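Dipeptidase (Streptococcus thermophilus, PDB 3PEB) is probably a manganese-dependent hydrolase of the peptidase M24B family, a dipeptidase, represented here by its creatinase/prolidase-type N-terminal domain alone. Local coordinates at residues T127-I130 with H131-R134; M4-L7 with D8-R11. All blocks are in the same frame, centred on the assembly; numbering follows the deposited sequence.

Two short helical contacts illustrate how the ends of a domain can be tied together. From the N terminus, contact 2 (M4-L7 with D8-R11) comes first and fixes the opening turns of helix 6-16. The chain then runs through the whole six-stranded mixed sheet and its helices before contact 1 (T127-I130 with H131-R134) forms within helix 127-133, the last helix modelled. Neither closes a long loop, and they neither nest nor cross: they follow in series, their centres about 12 Å apart. In space they meet directly, I130 and M133 of the last helix resting on K6, R9 and I10 of the first, so the first and last helices of the domain pack against each other.

Contact 1: residues T127-I130 with H131-R134; sequences TPFI and HKMR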
loop_
_atom_site.group_PDB
_atom_site.type_symbol
_atom_site.label_atom_id
_atom_site.label_comp_id
_atom_site.label_asym_id
_atom_site.label_seq_id
_atom_site.Cartn_x
_atom_site.Cartn_y
_atom_site.Cartn_z
ATOM N N THR A 127 6.215 -4.421 -9.671
ATOM C CA THR A 127 5.386 -5.316 -10.458
ATOM C C THR A 127 6.093 -6.624 -10.846
ATOM O O THR A 127 5.490 -7.704 -10.767
ATOM C CB THR A 127 4.769 -4.583 -11.709
ATOM O OG1 THR A 127 3.733 -3.688 -11.278
ATOM C CG2 THR A 127 4.161 -5.620 -12.670
ATOM N N PRO A 128 7.366 -6.553 -11.270
ATOM C CA PRO A 128 8.057 -7.794 -11.621
ATOM C C PRO A 128 8.131 -8.800 -10.452
ATOM O O PRO A 128 7.877 -9.995 -10.643
ATOM C CB PRO A 128 9.446 -7.310 -12.037
ATOM C CG PRO A 128 9.194 -5.928 -12.605
ATOM C CD PRO A 128 8.151 -5.363 -11.659
ATOM N N PHE A 129 8.402 -8.305 -9.250
ATOM C CA PHE A 129 8.414 -9.172 -8.089
ATOM C C PHE A 129 7.042 -9.794 -7.812
ATOM O O PHE A 129 6.958 -11.014 -7.517
ATOM C CB PHE A 129 8.948 -8.465 -6.866
ATOM C CG PHE A 129 9.092 -9.389 -5.681
ATOM C CD1 PHE A 129 10.004 -10.429 -5.729
ATOM C CD2 PHE A 129 8.278 -9.264 -4.564
ATOM C CE1 PHE A 129 10.133 -11.328 -4.653
ATOM C CE2 PHE A 129 8.413 -10.166 -3.483
ATOM C CZ PHE A 129 9.331 -11.178 -3.545
ATOM N N ILE A 130 5.968 -9.007 -7.951
ATOM C CA ILE A 130 4.633 -9.551 -7.736
ATOM C C ILE A 130 4.366 -10.710 -8.715
ATOM O O ILE A 130 3.876 -11.762 -8.298
ATOM C CB ILE A 130 3.520 -8.482 -7.801
ATOM C CG1 ILE A 130 3.694 -7.416 -6.701
ATOM C CG2 ILE A 130 2.122 -9.127 -7.728
ATOM C CD1 ILE A 130 3.859 -7.933 -5.295
ATOM N N HIS A 131 4.706 -10.534 -9.996
ATOM C CA HIS A 131 4.545 -11.620 -10.969
ATOM C C HIS A 131 5.381 -12.851 -10.584
ATOM O O HIS A 131 4.904 -13.983 -10.671
ATOM C CB HIS A 131 4.896 -11.145 -12.385
ATOM C CG HIS A 131 3.913 -10.170 -12.960
ATOM N ND1 HIS A 131 2.553 -10.271 -12.755
ATOM C CD2 HIS A 131 4.093 -9.094 -13.763
ATOM C CE1 HIS A 131 1.940 -9.279 -13.382
ATOM N NE2 HIS A 131 2.852 -8.557 -14.009
ATOM N N LYS A 132 6.616 -12.623 -10.144
ATOM C CA LYS A 132 7.513 -13.701 -9.717
ATOM C C LYS A 132 6.888 -14.510 -8.564
ATOM O O LYS A 132 6.934 -15.743 -8.567
ATOM C CB LYS A 132 8.846 -13.113 -9.266
ATOM C CG LYS A 132 10.014 -14.066 -9.199
ATOM C CD LYS A 132 11.319 -13.298 -8.886
ATOM C CE LYS A 132 12.573 -14.039 -9.383
ATOM N NZ LYS A 132 12.883 -15.237 -8.550
HETATM N N MSE A 133 6.281 -13.813 -7.600
HETATM C CA MSE A 133 5.650 -14.483 -6.463
HETATM C C MSE A 133 4.560 -15.447 -6.905
HETATM O O MSE A 133 4.343 -16.475 -6.265
HETATM C CB MSE A 133 5.028 -13.474 -5.496
HETATM C CG MSE A 133 6.011 -12.742 -4.645
HETATM SE SE MSE A 133 5.047 -11.601 -3.373
HETATM C CE MSE A 133 4.544 -13.004 -2.120
ATOM N N ARG A 134 3.871 -15.083 -7.984
ATOM C CA ARG A 134 2.735 -15.833 -8.511
ATOM C C ARG A 134 3.085 -16.550 -9.806
ATOM O O ARG A 134 3.486 -17.732 -9.778
ATOM C CB ARG A 134 1.577 -14.874 -8.763
ATOM C CG ARG A 134 1.263 -14.003 -7.578
ATOM C CD ARG A 134 0.336 -12.866 -7.916
ATOM N NE ARG A 134 -0.879 -13.353 -8.569
ATOM C CZ ARG A 134 -1.885 -12.567 -8.929
ATOM N NH1 ARG A 134 -1.826 -11.268 -8.675
ATOM N NH2 ARG A 134 -2.953 -13.083 -9.535
#
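The F129 ring carries M133 over one face: CG, 4.0 Å from the ring centroid, makes a CH-pi contact 25° off the ring normal, shifted toward the rim. The selenium of this selenomethionine follows obliquely, with SE of M133 3.7 Å from CE2 of F129, a Met-aromatic contact; F13 of helix 6-16 also stacks with the ring. The imidazole of H131 lies alongside T127; in the one of its two conformers described here, CG2 of T127 is 3.5 Å from NE2 of H131, an approach less certain than the others.

F129 reaches up the helix because its CG stands anti to the backbone N (chi1 -175°), which swings the ring toward the residue one turn later. I130 brings CD1 to 4.3 Å from SE of M133. Both I130 and M133 turn to helix 6-16, I130 meeting I10 and M133 meeting K6 and R9, while R134 makes a cation-pi contact with Y32 of helix 27-34. Beneath the side chains run the i to i+4 bonds of helix 127-133: H131 N to T127 O (3.0 Å), M133 N to F129 O (2.9 Å) and a weak R134 N to I130 O (3.3 Å).

Chemically, a polarisable selenium is touched by the ring and, from an adjacent direction, by the I130 methyl, so dispersion probably accounts for much of the side-chain attraction, while the backbone supplies the directional bonds.

Contact 2: residues M4-L7 with D8-R11; sequences MSKL and DRIR
S5 turns OG into the crowded position between its own backbone N and carbonyl carbon (chi1 69°), while D8 sets CG beside its backbone N, opposite the carbonyl carbon (chi1 -71°); together these torsions bring each side chain to the other residue's backbone N-H. OG of S5 accepts from D8 N at 2.9 Å, and OD2 of D8 accepts from S5 N at 3.0 Å; in the latter the N-H...O angle is 163°, a nearly straight bond, although the donor meets the carboxylate from above its plane. This reciprocal pair is a capping box, with S5 as N-cap of helix 6-16: it satisfies two amides at the end of the helix where carbonyl partners from a preceding turn are lacking.

The other carboxylate oxygen has a different role. OD1 of D8 receives NH2 of R11 at 3.0 Å in a salt bridge that lies in the guanidinium plane, so D8 joins the cap to the next turn. A negative charge at this end of a helix should also suit the helix dipole. The R11 chain folds its guanidinium back over L7, whose O sits beneath its centre, 3.7 Å from CZ of R11; that same carbonyl accepts R11 N. At its other end the guanidinium uses NH1 to bind a sulfonate-bearing buffer molecule, probably from crystallisation. M4, still ahead of the helix, lays its side chain obliquely across D8, with CB of M4 4.0 Å from CB of D8.

Around these opening turns, K6 and I10 face helix 127-133, K6 also bonding through NZ to the carbonyl of Y32; L7 and I10 press on L33 of helix 27-34 and on V49 of strand 46-50, which R11 touches as well.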
loop_
_atom_site.group_PDB
_atom_site.type_symbol
_atom_site.label_atom_id
_atom_site.label_comp_id
_atom_site.label_asym_id
_atom_site.label_seq_id
_atom_site.Cartn_x
_atom_site.Cartn_y
_atom_site.Cartn_z
HETATM N N MSE A 4 7.345 -18.697 5.777
HETATM C CA MSE A 4 7.132 -17.277 5.401
HETATM C C MSE A 4 5.740 -16.987 4.811
HETATM O O MSE A 4 5.313 -17.642 3.855
HETATM C CB MSE A 4 8.172 -16.819 4.374
HETATM C CG MSE A 4 9.534 -16.358 4.929
HETATM SE SE MSE A 4 10.306 -15.114 3.616
HETATM C CE MSE A 4 11.517 -14.090 4.773
ATOM N N SER A 5 5.062 -15.978 5.366
ATOM C CA SER A 5 3.819 -15.478 4.813
ATOM C C SER A 5 4.124 -14.671 3.537
ATOM O O SER A 5 5.285 -14.367 3.223
ATOM C CB SER A 5 3.117 -14.574 5.826
ATOM O OG SER A 5 3.861 -13.357 5.982
ATOM N N LYS A 6 3.079 -14.330 2.799
ATOM C CA LYS A 6 3.277 -13.548 1.580
ATOM C C LYS A 6 3.768 -12.133 1.927
ATOM O O LYS A 6 4.588 -11.568 1.214
ATOM C CB LYS A 6 1.978 -13.498 0.775
ATOM C CG LYS A 6 1.568 -14.855 0.182
ATOM C CD LYS A 6 0.176 -14.748 -0.395
ATOM C CE LYS A 6 -0.482 -16.071 -0.754
ATOM N NZ LYS A 6 -1.965 -15.819 -0.975
ATOM N N LEU A 7 3.271 -11.563 3.023
ATOM C CA LEU A 7 3.779 -10.267 3.499
ATOM C C LEU A 7 5.235 -10.349 3.981
ATOM O O LEU A 7 5.989 -9.392 3.784
ATOM C CB LEU A 7 2.866 -9.685 4.583
ATOM C CG LEU A 7 1.512 -9.209 4.075
ATOM C CD1 LEU A 7 0.541 -8.869 5.234
ATOM C CD2 LEU A 7 1.678 -7.996 3.121
ATOM N N ASP A 8 5.625 -11.472 4.592
ATOM C CA ASP A 8 7.044 -11.734 4.942
ATOM C C ASP A 8 7.937 -11.700 3.691
ATOM O O ASP A 8 9.048 -11.180 3.727
ATOM C CB ASP A 8 7.244 -13.096 5.612
ATOM C CG ASP A 8 6.684 -13.180 7.039
ATOM O OD1 ASP A 8 6.469 -12.156 7.727
ATOM O OD2 ASP A 8 6.428 -14.323 7.453
ATOM N N ARG A 9 7.439 -12.268 2.588
ATOM C CA ARG A 9 8.197 -12.327 1.342
ATOM C C ARG A 9 8.369 -10.929 0.759
ATOM O O ARG A 9 9.415 -10.612 0.244
ATOM C CB ARG A 9 7.529 -13.247 0.316
ATOM C CG ARG A 9 7.728 -14.727 0.588
ATOM C CD ARG A 9 7.476 -15.553 -0.665
ATOM N NE ARG A 9 6.123 -16.076 -0.709
ATOM C CZ ARG A 9 5.511 -16.498 -1.811
ATOM N NH1 ARG A 9 6.126 -16.452 -2.987
ATOM N NH2 ARG A 9 4.273 -16.963 -1.733
ATOM N N ILE A 10 7.327 -10.096 0.849
ATOM C CA ILE A 10 7.424 -8.690 0.408
ATOM C C ILE A 10 8.475 -7.978 1.253
ATOM O O ILE A 10 9.306 -7.247 0.720
ATOM C CB ILE A 10 6.085 -7.916 0.510
ATOM C CG1 ILE A 10 5.066 -8.479 -0.494
ATOM C CG2 ILE A 10 6.327 -6.378 0.265
ATOM C CD1 ILE A 10 5.236 -7.960 -1.956
ATOM N N ARG A 11 8.421 -8.165 2.571
ATOM C CA ARG A 11 9.387 -7.496 3.449
ATOM C C ARG A 11 10.833 -7.965 3.192
ATOM O O ARG A 11 11.756 -7.155 3.238
ATOM C CB ARG A 11 9.005 -7.660 4.925
ATOM C CG ARG A 11 7.768 -6.812 5.340
ATOM C CD ARG A 11 7.522 -6.868 6.846
ATOM N NE ARG A 11 6.882 -8.128 7.193
ATOM C CZ ARG A 11 5.576 -8.314 7.346
ATOM N NH1 ARG A 11 4.711 -7.314 7.251
ATOM N NH2 ARG A 11 5.126 -9.526 7.637
#